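Local coordinates for tyrosinase (Aspergillus oryzae, PDB 3W6Q), which probably oxidises tyrosine and other phenols to quinones at a two-copper centre, as tyrosinases do in the synthesis of melanin pigments, at residues A[68-73]-A[93-98]; A[153-158]-A[279-284]; A[56-61]-A[208-213]; A[564-569]-A[610-615]. All blocks are in the same frame, centred on the assembly; numbering follows the deposited sequence.

Contact 1 (A[68-73]-A[93-98]); sequences AGIHGA and TGFCVH
His71 and His98 approach each other beside what is probably the empty first copper site of the type 3 dicopper centre, to which His107 would add a third nitrogen. Their rings lie obliquely, planes 70° apart, and one water bridges them, 2.9 Å from His71 NE2 and 2.6 Å from His98 NE2, in the plane of each ring. Imidazole suits this place because a ring nitrogen can face a metal or a water. The His71 ring swings toward the loop because its CG lies anti to the backbone N (chi1 -172°), and Val363 O holds ND1 by a weak bond. Over one ring face comes SG of Cys96, 4.0 Å from the centroid. The Cys-X-His sequence resembles that in which related fungal tyrosinases join the sulfur to histidine CE1; in the conformer described, one of two, SG is 3.3 Å from His98 CE1, longer than a thioether bond, so both approaches are less certain. Gly94, without a side chain, lets its CA come within 4.2 Å of Gly72 CA. Beyond it, Ile70 CG2 rests on Phe95 CD2, and Phe95 N donates to Ile70 O at 3.3 Å, nearly in line with the carbonyl bond.

Contact 2 (A[153-158]-A[279-284]); sequences ARFARH and SVPTLQ
Pro281 is where 279-284 first meets the other segment: its CG lies 3.8 Å from Phe155 CE1, with the pyrrolidine and the phenyl group crossing at about a right angle. Proline suits the spot doubly, giving an apolar CG for the phenyl ring to meet and a restrained backbone at the N-cap position, immediately before helix 282-292. Within the first turn of that helix Leu283 points its CB toward the loop, and its backbone O lies 4.5 Å from Ala153 CB. The small methyl lets the loop come close to the helix, while the leucine side chain also packs on Ile331, Val335 and Trp338. These belong to helix 328-340 of the tyrosinase central domain, a helix bundle around the dicopper site; the His-X-X-X-His sequence of that helix probably supplies ligands of the second copper. Gln284 carries the polar part of the contact. With CG anti to the backbone N (chi1 -170°) and an extended chain beyond, its amide reaches across the loop. NE2 donates to Ala153 O at 2.9 Å and 163°, the oxygen lying almost in the amide plane, and this fixes the rotation of the amide. The same NE2 sits above the centre of the Phe155 ring, 3.6 Å from its plane, with amide and ring planes 69° apart. OE1 lies farther along the ring, 3.5 Å from Phe155 CZ. On the loop side Arg154 turns away to form salt bridges with Asp28 and Asp25.

Contact 3 (A[56-61]-A[208-213]); sequences RPLNDQ and TLERPY
Leu58 and Tyr213 stand on two facing turns, their CA atoms 7.7 Å apart: a type I turn runs from Pro57 to Asp60, closed by Asp60 N to Pro57 O, and a type VI turn, with a cis peptide before Pro212, is closed by Tyr213 N to Glu210 O at 2.9 Å. The two side chains run antiparallel, each lying alongside the other. Leu58 CB lies over one face of the phenol ring in a CH-pi contact, 4.1 Å from the centroid and 23° off the ring normal, shifted toward CD2 and CE2. Pro212 CD covers the opposite face, so the flat ring is sandwiched between two aliphatic groups, a place a planar ring fills well. This surface contact ties the loop joining helices 41-55 and 64-69 to the long excursion between strand 190-194 and helix 258-265. Phe65, on helix 64-69, touches Leu58, Leu209 and Tyr213, so all three lie against that helix. The branched end of Leu58 goes farther: CD1 meets Leu209 CB at 4.4 Å and the CG methylene of Glu210 at 3.9 Å. Glutamate serves at this exposed position through its methylenes: with CG between the backbone N and carbonyl carbon (chi1 59°) and the chain extended beyond, it runs past that methyl, and Glu210 OE2 also lies 4.1 Å from Leu58 CD1. Leu58 O is taken by Arg66 NH1 of helix 64-69.

Contact 4 (A[564-569]-A[610-615]); sequences RYVVVN and KRAEVD
Two parallel strands of the mixed sheet in the C-terminal part of the chain, 563-568 and 604-611, meet here, where Arg564 pairs with Lys610 and Tyr565 with Arg611. Tyr565 carries the ladder through its backbone: its N donates to Lys610 O at 3.2 Å, and its O accepts from Ala612 N at 2.9 Å in a nearly straight bond of 172°. Serving the residues before and after Arg611 is the parallel pattern. The Tyr565 side chain takes the crowded rotamer (chi1 63°), with CG between the backbone N and carbonyl carbon, which lays the ring across the neighbouring strand; Arg611 CA lies 3.7 Å above the ring plane, over its centre. A broad aromatic face suits this place, covering backbone on one side of the sheet. In the conformer described, one of two, the Arg611 guanidinium sits with a face over Tyr565 CE1, and its NH1 donates to Val578 O.

On the face they share, Arg564 and Lys610 extend in the same direction, next to one another. Their long aliphatic stems carry the charged ends to a water, which accepts from Arg564 NH2 and, weakly, from Lys610 NZ. Like charges come within 4.3 Å at Arg564 NH1 and Lys610 NZ; this distance and the water bond are tentative because Arg564 also has two conformers. Past Arg611 the second segment diverges, but small apolar groups still fit against the first: Ala612 CB lies 4.0 Å from Val566 CG2, and Val614 CG1 ends 4.1 Å from Val566 CG1.

Overall arrangement
Contact 1 comes within the stretch of chain that contact 3 spans, their centres 16 Å apart; both involve the surroundings of helix 64-69, which leads from the surface turn at 56-61 to the probable copper site. Contacts 2 and 3 lie about 39 Å apart between centres, yet their segments interleave along the chain. Contact 2 fastens helix 282-292 on the far side from contact 1, 30 Å away. Contact 4 follows all the others, its nearest atoms about 14 Å from contact 2. Contacts 1 to 3 thus lie in or beside the central helical part, and contact 4 in the C-terminal sheet, whose region probably shields the copper site in the proenzyme: Phe517 meets His98.

Contact 1 (A[68-73]-A[93-98])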
loop_
_atom_site.group_PDB
_atom_site.type_symbol
_atom_site.label_atom_id
_atom_site.label_comp_id
_atom_site.label_asym_id
_atom_site.label_seq_id
_atom_site.Cartn_x
_atom_site.Cartn_y
_atom_site.Cartn_z
ATOM N N ALA A 68 2.999 -15.437 19.957
ATOM C CA ALA A 68 3.974 -14.965 18.980
ATOM C C ALA A 68 5.361 -14.835 19.614
ATOM O O ALA A 68 6.365 -15.094 18.961
ATOM C CB ALA A 68 3.529 -13.622 18.407
ATOM N N GLY A 69 5.400 -14.446 20.890
ATOM C CA GLY A 69 6.641 -14.318 21.640
ATOM C C GLY A 69 7.451 -15.598 21.782
ATOM O O GLY A 69 8.659 -15.548 22.029
ATOM N N ILE A 70 6.803 -16.749 21.634
ATOM C CA ILE A 70 7.517 -18.025 21.713
ATOM C C ILE A 70 8.572 -18.117 20.608
ATOM O O ILE A 70 9.671 -18.633 20.805
ATOM C CB ILE A 70 6.547 -19.216 21.594
ATOM C CG1 ILE A 70 5.661 -19.302 22.847
ATOM C CG2 ILE A 70 7.322 -20.528 21.392
ATOM C CD1 ILE A 70 4.415 -20.161 22.655
ATOM N N HIS A 71 8.234 -17.571 19.448
ATOM C CA HIS A 71 9.068 -17.699 18.263
ATOM C C HIS A 71 10.395 -16.956 18.396
ATOM O O HIS A 71 11.444 -17.498 18.064
ATOM C CB HIS A 71 8.279 -17.211 17.033
ATOM C CG HIS A 71 8.960 -17.475 15.727
ATOM N ND1 HIS A 71 9.691 -16.512 15.063
ATOM C CD2 HIS A 71 8.998 -18.582 14.948
ATOM C CE1 HIS A 71 10.158 -17.020 13.936
ATOM N NE2 HIS A 71 9.750 -18.273 13.841
ATOM N N GLY A 72 10.346 -15.722 18.888
ATOM C CA GLY A 72 11.522 -14.870 18.938
ATOM C C GLY A 72 11.462 -13.823 20.038
ATOM O O GLY A 72 11.305 -14.157 21.212
ATOM N N ALA A 73 11.601 -12.550 19.663
ATOM C CA ALA A 73 11.563 -11.452 20.632
ATOM C C ALA A 73 10.161 -11.351 21.239
ATOM O O ALA A 73 9.173 -11.657 20.561
ATOM C CB ALA A 73 11.957 -10.131 19.954
ATOM N N THR A 93 18.255 -15.528 21.092
ATOM C CA THR A 93 17.572 -16.471 20.218
ATOM C C THR A 93 16.302 -17.001 20.897
ATOM O O THR A 93 16.238 -17.088 22.128
ATOM C CB THR A 93 18.518 -17.632 19.799
ATOM O OG1 THR A 93 17.859 -18.494 18.860
ATOM C CG2 THR A 93 18.964 -18.436 21.015
ATOM N N GLY A 94 15.294 -17.334 20.092
ATOM C CA GLY A 94 14.023 -17.812 20.605
ATOM C C GLY A 94 13.908 -19.326 20.600
ATOM O O GLY A 94 14.894 -20.037 20.364
ATOM N N PHE A 95 12.704 -19.830 20.857
ATOM C CA PHE A 95 12.497 -21.275 20.957
ATOM C C PHE A 95 12.427 -21.924 19.580
ATOM O O PHE A 95 12.554 -23.142 19.448
ATOM C CB PHE A 95 11.201 -21.593 21.705
ATOM C CG PHE A 95 11.253 -21.307 23.189
ATOM C CD1 PHE A 95 12.000 -22.116 24.043
ATOM C CD2 PHE A 95 10.523 -20.253 23.730
ATOM C CE1 PHE A 95 12.040 -21.864 25.408
ATOM C CE2 PHE A 95 10.548 -19.994 25.097
ATOM C CZ PHE A 95 11.308 -20.808 25.940
ATOM N N CYS A 96 12.207 -21.111 18.556
ATOM C CA CYS A 96 11.998 -21.655 17.220
ATOM C C CYS A 96 13.236 -22.399 16.721
ATOM O O CYS A 96 14.373 -22.074 17.065
ATOM C CB CYS A 96 11.574 -20.567 16.231
ATOM S SG CYS A 96 12.847 -19.355 15.878
ATOM N N VAL A 97 13.002 -23.432 15.932
ATOM C CA VAL A 97 14.105 -24.190 15.373
ATOM C C VAL A 97 14.333 -23.728 13.946
ATOM O O VAL A 97 13.406 -23.760 13.137
ATOM C CB VAL A 97 13.799 -25.697 15.362
ATOM C CG1 VAL A 97 14.893 -26.439 14.606
ATOM C CG2 VAL A 97 13.665 -26.219 16.795
ATOM N N HIS A 98 15.561 -23.299 13.645
ATOM C CA HIS A 98 15.954 -22.941 12.288
ATOM C C HIS A 98 17.260 -23.634 11.915
ATOM O O HIS A 98 18.108 -23.850 12.768
ATOM C CB HIS A 98 16.091 -21.419 12.148
ATOM C CG HIS A 98 14.775 -20.700 12.161
ATOM N ND1 HIS A 98 14.601 -19.475 12.766
ATOM C CD2 HIS A 98 13.569 -21.037 11.641
ATOM C CE1 HIS A 98 13.347 -19.086 12.616
ATOM N NE2 HIS A 98 12.697 -20.019 11.941
HETATM O O HOH W 1 10.166 -19.792 11.401
HETATM O O HOH W 2 14.365 -17.134 17.194
#

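Contact 2 (A[153-158]-A[279-284])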
loop_
_atom_site.group_PDB
_atom_site.type_symbol
_atom_site.label_atom_id
_atom_site.label_comp_id
_atom_site.label_asym_id
_atom_site.label_seq_id
_atom_site.Cartn_x
_atom_site.Cartn_y
_atom_site.Cartn_z
ATOM N N ALA A 153 1.521 -21.282 -2.958
ATOM C CA ALA A 153 1.993 -21.773 -4.264
ATOM C C ALA A 153 0.874 -22.010 -5.286
ATOM O O ALA A 153 1.133 -22.422 -6.424
ATOM C CB ALA A 153 2.800 -23.056 -4.084
ATOM N N ARG A 154 -0.363 -21.756 -4.885
ATOM C CA ARG A 154 -1.508 -22.028 -5.751
ATOM C C ARG A 154 -1.969 -20.717 -6.395
ATOM O O ARG A 154 -2.007 -19.686 -5.726
ATOM C CB ARG A 154 -2.644 -22.636 -4.912
ATOM C CG ARG A 154 -3.888 -23.043 -5.710
ATOM C CD ARG A 154 -5.053 -23.419 -4.791
ATOM N NE ARG A 154 -6.183 -23.961 -5.551
ATOM C CZ ARG A 154 -7.391 -24.198 -5.049
ATOM N NH1 ARG A 154 -7.648 -23.943 -3.774
ATOM N NH2 ARG A 154 -8.348 -24.693 -5.828
ATOM N N PHE A 155 -2.302 -20.742 -7.686
ATOM C CA PHE A 155 -2.831 -19.540 -8.338
ATOM C C PHE A 155 -4.107 -19.095 -7.624
ATOM O O PHE A 155 -4.963 -19.924 -7.326
ATOM C CB PHE A 155 -3.145 -19.812 -9.811
ATOM C CG PHE A 155 -1.919 -19.907 -10.698
ATOM C CD1 PHE A 155 -0.892 -18.988 -10.586
ATOM C CD2 PHE A 155 -1.798 -20.936 -11.630
ATOM C CE1 PHE A 155 0.232 -19.075 -11.396
ATOM C CE2 PHE A 155 -0.681 -21.035 -12.449
ATOM C CZ PHE A 155 0.335 -20.100 -12.333
ATOM N N ALA A 156 -4.239 -17.804 -7.331
ATOM C CA ALA A 156 -5.426 -17.348 -6.610
ATOM C C ALA A 156 -6.655 -17.478 -7.502
ATOM O O ALA A 156 -6.563 -17.322 -8.717
ATOM C CB ALA A 156 -5.267 -15.917 -6.127
ATOM N N ARG A 157 -7.797 -17.780 -6.893
ATOM C CA ARG A 157 -9.032 -18.046 -7.633
ATOM C C ARG A 157 -9.554 -16.836 -8.409
ATOM O O ARG A 157 -9.453 -15.699 -7.944
ATOM C CB ARG A 157 -10.121 -18.569 -6.687
ATOM C CG ARG A 157 -10.267 -20.088 -6.663
ATOM C CD ARG A 157 -8.941 -20.797 -6.377
ATOM N NE ARG A 157 -8.539 -20.742 -4.971
ATOM C CZ ARG A 157 -7.276 -20.620 -4.570
ATOM N NH1 ARG A 157 -6.310 -20.528 -5.475
ATOM N NH2 ARG A 157 -6.972 -20.582 -3.274
ATOM N N HIS A 158 -10.106 -17.102 -9.593
ATOM C CA HIS A 158 -10.774 -16.088 -10.412
ATOM C C HIS A 158 -9.893 -14.874 -10.701
ATOM O O HIS A 158 -8.922 -14.962 -11.455
ATOM C CB HIS A 158 -12.089 -15.650 -9.755
ATOM N N SER A 279 5.497 -16.521 -18.471
ATOM C CA SER A 279 6.107 -16.568 -17.143
ATOM C C SER A 279 5.621 -17.740 -16.305
ATOM O O SER A 279 4.514 -18.237 -16.493
ATOM C CB SER A 279 5.852 -15.268 -16.375
ATOM O OG SER A 279 4.474 -15.130 -16.094
ATOM N N VAL A 280 6.467 -18.168 -15.371
ATOM C CA VAL A 280 6.126 -19.186 -14.384
ATOM C C VAL A 280 6.609 -18.651 -13.052
ATOM O O VAL A 280 7.792 -18.338 -12.916
ATOM C CB VAL A 280 6.891 -20.498 -14.634
ATOM C CG1 VAL A 280 6.499 -21.552 -13.597
ATOM C CG2 VAL A 280 6.645 -21.012 -16.045
ATOM N N PRO A 281 5.707 -18.515 -12.065
ATOM C CA PRO A 281 6.195 -18.022 -10.773
ATOM C C PRO A 281 7.186 -19.018 -10.168
ATOM O O PRO A 281 6.881 -20.207 -10.073
ATOM C CB PRO A 281 4.924 -17.947 -9.922
ATOM C CG PRO A 281 3.957 -18.860 -10.588
ATOM C CD PRO A 281 4.267 -18.820 -12.044
ATOM N N THR A 282 8.364 -18.536 -9.784
ATOM C CA THR A 282 9.417 -19.406 -9.268
ATOM C C THR A 282 8.961 -20.171 -8.025
ATOM O O THR A 282 9.279 -21.353 -7.852
ATOM C CB THR A 282 10.720 -18.597 -9.006
ATOM O OG1 THR A 282 11.237 -18.139 -10.258
ATOM C CG2 THR A 282 11.784 -19.443 -8.322
ATOM N N LEU A 283 8.189 -19.512 -7.172
ATOM C CA LEU A 283 7.664 -20.169 -5.973
ATOM C C LEU A 283 6.862 -21.433 -6.300
ATOM O O LEU A 283 6.968 -22.451 -5.604
ATOM C CB LEU A 283 6.808 -19.183 -5.148
ATOM C CG LEU A 283 6.190 -19.700 -3.846
ATOM C CD1 LEU A 283 7.241 -20.319 -2.928
ATOM C CD2 LEU A 283 5.444 -18.569 -3.134
ATOM N N GLN A 284 6.077 -21.387 -7.369
ATOM C CA GLN A 284 5.252 -22.537 -7.724
ATOM C C GLN A 284 6.105 -23.666 -8.312
ATOM O O GLN A 284 5.897 -24.838 -7.995
ATOM C CB GLN A 284 4.139 -22.136 -8.700
ATOM C CG GLN A 284 3.076 -23.235 -8.926
ATOM C CD GLN A 284 1.974 -22.779 -9.873
ATOM O OE1 GLN A 284 2.130 -22.833 -11.098
ATOM N NE2 GLN A 284 0.857 -22.320 -9.313
#

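Contact 3 (A[56-61]-A[208-213])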
loop_
_atom_site.group_PDB
_atom_site.type_symbol
_atom_site.label_atom_id
_atom_site.label_comp_id
_atom_site.label_asym_id
_atom_site.label_seq_id
_atom_site.Cartn_x
_atom_site.Cartn_y
_atom_site.Cartn_z
ATOM N N ARG A 56 -5.962 -9.989 24.938
ATOM C CA ARG A 56 -5.553 -10.495 26.255
ATOM C C ARG A 56 -4.281 -9.768 26.728
ATOM O O ARG A 56 -3.478 -9.331 25.897
ATOM C CB ARG A 56 -5.321 -12.012 26.194
ATOM C CG ARG A 56 -6.596 -12.860 26.105
ATOM C CD ARG A 56 -6.290 -14.325 25.733
ATOM N NE ARG A 56 -7.507 -15.150 25.698
ATOM C CZ ARG A 56 -7.538 -16.437 25.359
ATOM N NH1 ARG A 56 -6.418 -17.068 25.019
ATOM N NH2 ARG A 56 -8.690 -17.101 25.362
ATOM N N PRO A 57 -4.091 -9.637 28.057
ATOM C CA PRO A 57 -2.939 -8.886 28.573
ATOM C C PRO A 57 -1.623 -9.657 28.446
ATOM O O PRO A 57 -1.627 -10.868 28.215
ATOM C CB PRO A 57 -3.295 -8.662 30.059
ATOM C CG PRO A 57 -4.170 -9.811 30.406
ATOM C CD PRO A 57 -4.984 -10.092 29.140
ATOM N N LEU A 58 -0.509 -8.947 28.615
ATOM C CA LEU A 58 0.825 -9.513 28.438
ATOM C C LEU A 58 1.140 -10.621 29.440
ATOM O O LEU A 58 1.905 -11.529 29.128
ATOM C CB LEU A 58 1.896 -8.413 28.528
ATOM C CG LEU A 58 1.861 -7.361 27.420
ATOM C CD1 LEU A 58 2.756 -6.165 27.743
ATOM C CD2 LEU A 58 2.285 -7.999 26.122
ATOM N N ASN A 59 0.564 -10.554 30.641
ATOM C CA ASN A 59 0.841 -11.590 31.643
ATOM C C ASN A 59 0.010 -12.870 31.443
ATOM O O ASN A 59 0.127 -13.826 32.208
ATOM C CB ASN A 59 0.722 -11.049 33.082
ATOM C CG ASN A 59 -0.703 -10.707 33.471
ATOM O OD1 ASN A 59 -1.583 -10.581 32.622
ATOM N ND2 ASN A 59 -0.934 -10.541 34.770
ATOM N N ASP A 60 -0.817 -12.869 30.401
ATOM C CA ASP A 60 -1.589 -14.040 29.990
ATOM C C ASP A 60 -0.776 -14.741 28.901
ATOM O O ASP A 60 -0.650 -14.238 27.794
ATOM C CB ASP A 60 -2.947 -13.574 29.449
ATOM C CG ASP A 60 -3.904 -14.724 29.134
ATOM O OD1 ASP A 60 -3.458 -15.841 28.821
ATOM O OD2 ASP A 60 -5.125 -14.496 29.182
ATOM N N GLN A 61 -0.189 -15.892 29.219
ATOM C CA GLN A 61 0.672 -16.568 28.255
ATOM C C GLN A 61 -0.099 -17.106 27.034
ATOM O O GLN A 61 0.506 -17.566 26.065
ATOM C CB GLN A 61 1.444 -17.697 28.931
ATOM C CG GLN A 61 0.597 -18.935 29.214
ATOM C CD GLN A 61 1.437 -20.076 29.772
ATOM O OE1 GLN A 61 2.587 -19.872 30.155
ATOM N NE2 GLN A 61 0.869 -21.280 29.814
ATOM N N THR A 208 8.057 0.229 23.799
ATOM C CA THR A 208 7.753 0.848 25.086
ATOM C C THR A 208 6.941 -0.050 26.028
ATOM O O THR A 208 6.489 0.413 27.075
ATOM C CB THR A 208 6.992 2.186 24.910
ATOM O OG1 THR A 208 5.680 1.923 24.391
ATOM C CG2 THR A 208 7.741 3.116 23.950
ATOM N N LEU A 209 6.756 -1.323 25.675
ATOM C CA LEU A 209 5.945 -2.213 26.509
ATOM C C LEU A 209 6.609 -2.401 27.868
ATOM O O LEU A 209 7.826 -2.289 27.979
ATOM C CB LEU A 209 5.734 -3.579 25.845
ATOM C CG LEU A 209 5.148 -3.554 24.433
ATOM C CD1 LEU A 209 5.140 -4.958 23.816
ATOM C CD2 LEU A 209 3.741 -2.931 24.441
ATOM N N GLU A 210 5.814 -2.703 28.889
ATOM C CA GLU A 210 6.359 -2.928 30.226
ATOM C C GLU A 210 7.357 -4.083 30.216
ATOM O O GLU A 210 7.217 -5.026 29.437
ATOM C CB GLU A 210 5.242 -3.210 31.228
ATOM C CG GLU A 210 4.388 -4.420 30.884
ATOM C CD GLU A 210 3.376 -4.752 31.974
ATOM O OE1 GLU A 210 3.739 -4.680 33.171
ATOM O OE2 GLU A 210 2.217 -5.077 31.633
ATOM N N ARG A 211 8.368 -3.995 31.074
ATOM C CA ARG A 211 9.371 -5.050 31.191
ATOM C C ARG A 211 8.721 -6.340 31.683
ATOM O O ARG A 211 7.832 -6.296 32.526
ATOM C CB ARG A 211 10.491 -4.630 32.156
ATOM C CG ARG A 211 11.492 -3.651 31.555
ATOM C CD ARG A 211 12.638 -3.375 32.516
ATOM N NE ARG A 211 12.156 -2.817 33.773
ATOM C CZ ARG A 211 11.956 -1.519 33.986
ATOM N NH1 ARG A 211 12.201 -0.643 33.016
ATOM N NH2 ARG A 211 11.516 -1.095 35.166
ATOM N N PRO A 212 9.176 -7.495 31.171
ATOM C CA PRO A 212 10.291 -7.631 30.230
ATOM C C PRO A 212 9.852 -7.814 28.777
ATOM O O PRO A 212 10.556 -8.504 28.031
ATOM C CB PRO A 212 10.966 -8.912 30.719
ATOM C CG PRO A 212 9.789 -9.769 31.150
ATOM C CD PRO A 212 8.752 -8.804 31.704
ATOM N N TYR A 213 8.737 -7.204 28.370
ATOM C CA TYR A 213 8.126 -7.536 27.077
ATOM C C TYR A 213 8.475 -6.590 25.916
ATOM O O TYR A 213 8.069 -6.833 24.783
ATOM C CB TYR A 213 6.599 -7.638 27.226
ATOM C CG TYR A 213 6.170 -8.658 28.259
ATOM C CD1 TYR A 213 6.319 -10.012 28.011
ATOM C CD2 TYR A 213 5.633 -8.269 29.482
ATOM C CE1 TYR A 213 5.952 -10.958 28.944
ATOM C CE2 TYR A 213 5.241 -9.220 30.428
ATOM C CZ TYR A 213 5.410 -10.565 30.141
ATOM O OH TYR A 213 5.047 -11.539 31.035
#

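Contact 4 (A[564-569]-A[610-615])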
loop_
_atom_site.group_PDB
_atom_site.type_symbol
_atom_site.label_atom_id
_atom_site.label_comp_id
_atom_site.label_asym_id
_atom_site.label_seq_id
_atom_site.Cartn_x
_atom_site.Cartn_y
_atom_site.Cartn_z
ATOM N N ARG A 564 26.042 -15.344 -12.120
ATOM C CA ARG A 564 26.649 -14.248 -11.385
ATOM C C ARG A 564 25.771 -13.952 -10.181
ATOM O O ARG A 564 24.548 -13.998 -10.272
ATOM C CB ARG A 564 26.818 -13.027 -12.290
ATOM C CG ARG A 564 27.606 -13.351 -13.556
ATOM C CD ARG A 564 27.899 -12.134 -14.411
ATOM N NE ARG A 564 28.541 -12.544 -15.658
ATOM C CZ ARG A 564 29.848 -12.752 -15.798
ATOM N NH1 ARG A 564 30.667 -12.568 -14.769
ATOM N NH2 ARG A 564 30.336 -13.138 -16.971
ATOM N N TYR A 565 26.402 -13.692 -9.039
ATOM C CA TYR A 565 25.639 -13.431 -7.820
ATOM C C TYR A 565 26.022 -12.131 -7.133
ATOM O O TYR A 565 27.153 -11.654 -7.251
ATOM C CB TYR A 565 25.725 -14.602 -6.830
ATOM C CG TYR A 565 27.113 -14.890 -6.316
ATOM C CD1 TYR A 565 27.620 -14.215 -5.210
ATOM C CD2 TYR A 565 27.916 -15.848 -6.924
ATOM C CE1 TYR A 565 28.900 -14.476 -4.734
ATOM C CE2 TYR A 565 29.191 -16.115 -6.455
ATOM C CZ TYR A 565 29.677 -15.422 -5.355
ATOM O OH TYR A 565 30.949 -15.680 -4.874
ATOM N N VAL A 566 25.055 -11.559 -6.432
ATOM C CA VAL A 566 25.287 -10.407 -5.579
ATOM C C VAL A 566 24.620 -10.705 -4.243
ATOM O O VAL A 566 23.507 -11.229 -4.204
ATOM C CB VAL A 566 24.702 -9.103 -6.192
ATOM C CG1 VAL A 566 24.920 -7.902 -5.256
ATOM C CG2 VAL A 566 25.316 -8.818 -7.546
ATOM N N VAL A 567 25.312 -10.408 -3.148
ATOM C CA VAL A 567 24.733 -10.541 -1.816
ATOM C C VAL A 567 24.252 -9.171 -1.351
ATOM O O VAL A 567 25.045 -8.242 -1.201
ATOM C CB VAL A 567 25.754 -11.088 -0.802
ATOM C CG1 VAL A 567 25.117 -11.188 0.582
ATOM C CG2 VAL A 567 26.291 -12.454 -1.269
ATOM N N VAL A 568 22.953 -9.046 -1.127
ATOM C CA VAL A 568 22.358 -7.738 -0.862
ATOM C C VAL A 568 21.956 -7.615 0.615
ATOM O O VAL A 568 21.321 -8.515 1.153
ATOM C CB VAL A 568 21.127 -7.529 -1.781
ATOM C CG1 VAL A 568 20.527 -6.149 -1.591
ATOM C CG2 VAL A 568 21.519 -7.752 -3.248
ATOM N N ASN A 569 22.329 -6.517 1.271
ATOM C CA ASN A 569 21.918 -6.299 2.664
ATOM C C ASN A 569 20.650 -5.440 2.818
ATOM O O ASN A 569 20.051 -5.037 1.826
ATOM C CB ASN A 569 23.080 -5.741 3.510
ATOM C CG ASN A 569 23.442 -4.306 3.162
ATOM O OD1 ASN A 569 22.640 -3.555 2.591
ATOM N ND2 ASN A 569 24.669 -3.913 3.516
ATOM N N LYS A 610 30.244 -16.739 -10.050
ATOM C CA LYS A 610 31.234 -15.756 -9.618
ATOM C C LYS A 610 30.517 -14.478 -9.227
ATOM O O LYS A 610 29.484 -14.128 -9.807
ATOM C CB LYS A 610 32.283 -15.490 -10.699
ATOM C CG LYS A 610 31.734 -14.991 -12.021
ATOM C CD LYS A 610 32.862 -14.786 -13.058
ATOM C CE LYS A 610 33.777 -13.617 -12.701
ATOM N NZ LYS A 610 34.783 -13.310 -13.773
ATOM N N ARG A 611 31.049 -13.801 -8.217
ATOM C CA ARG A 611 30.429 -12.593 -7.699
ATOM C C ARG A 611 30.450 -11.489 -8.755
ATOM O O ARG A 611 31.448 -11.302 -9.447
ATOM C CB ARG A 611 31.163 -12.135 -6.438
ATOM C CG ARG A 611 30.390 -11.153 -5.574
ATOM C CD ARG A 611 31.265 -10.616 -4.451
ATOM N NE ARG A 611 31.891 -11.683 -3.675
ATOM C CZ ARG A 611 31.354 -12.249 -2.598
ATOM N NH1 ARG A 611 30.165 -11.856 -2.146
ATOM N NH2 ARG A 611 32.012 -13.209 -1.967
ATOM N N ALA A 612 29.345 -10.770 -8.880
ATOM C CA ALA A 612 29.294 -9.631 -9.778
ATOM C C ALA A 612 29.556 -8.363 -8.972
ATOM O O ALA A 612 29.112 -8.235 -7.825
ATOM C CB ALA A 612 27.937 -9.547 -10.462
ATOM N N GLU A 613 30.266 -7.427 -9.588
ATOM C CA GLU A 613 30.540 -6.132 -8.990
ATOM C C GLU A 613 29.387 -5.179 -9.247
ATOM O O GLU A 613 28.707 -5.265 -10.275
ATOM C CB GLU A 613 31.822 -5.546 -9.579
ATOM C CG GLU A 613 33.069 -6.370 -9.308
ATOM C CD GLU A 613 33.701 -6.052 -7.961
ATOM O OE1 GLU A 613 34.947 -5.997 -7.893
ATOM O OE2 GLU A 613 32.959 -5.856 -6.975
ATOM N N VAL A 614 29.170 -4.264 -8.310
ATOM C CA VAL A 614 28.116 -3.274 -8.456
ATOM C C VAL A 614 28.739 -1.876 -8.465
ATOM O O VAL A 614 29.965 -1.728 -8.347
ATOM C CB VAL A 614 27.059 -3.408 -7.335
ATOM C CG1 VAL A 614 26.424 -4.790 -7.375
ATOM C CG2 VAL A 614 27.691 -3.152 -5.969
ATOM N N ASP A 615 27.910 -0.850 -8.622
ATOM C CA ASP A 615 28.434 0.516 -8.662
ATOM C C ASP A 615 28.996 0.924 -7.294
ATOM O O ASP A 615 28.509 0.471 -6.258
ATOM C CB ASP A 615 27.348 1.498 -9.111
ATOM C CG ASP A 615 27.178 1.543 -10.625
ATOM O OD1 ASP A 615 27.463 0.531 -11.309
ATOM O OD2 ASP A 615 26.755 2.604 -11.132
HETATM O O HOH W 3 33.268 -13.463 -16.917
HETATM O O HOH W 4 30.691 -11.639 -12.521
HETATM O O HOH W 5 27.807 -9.630 -3.403
#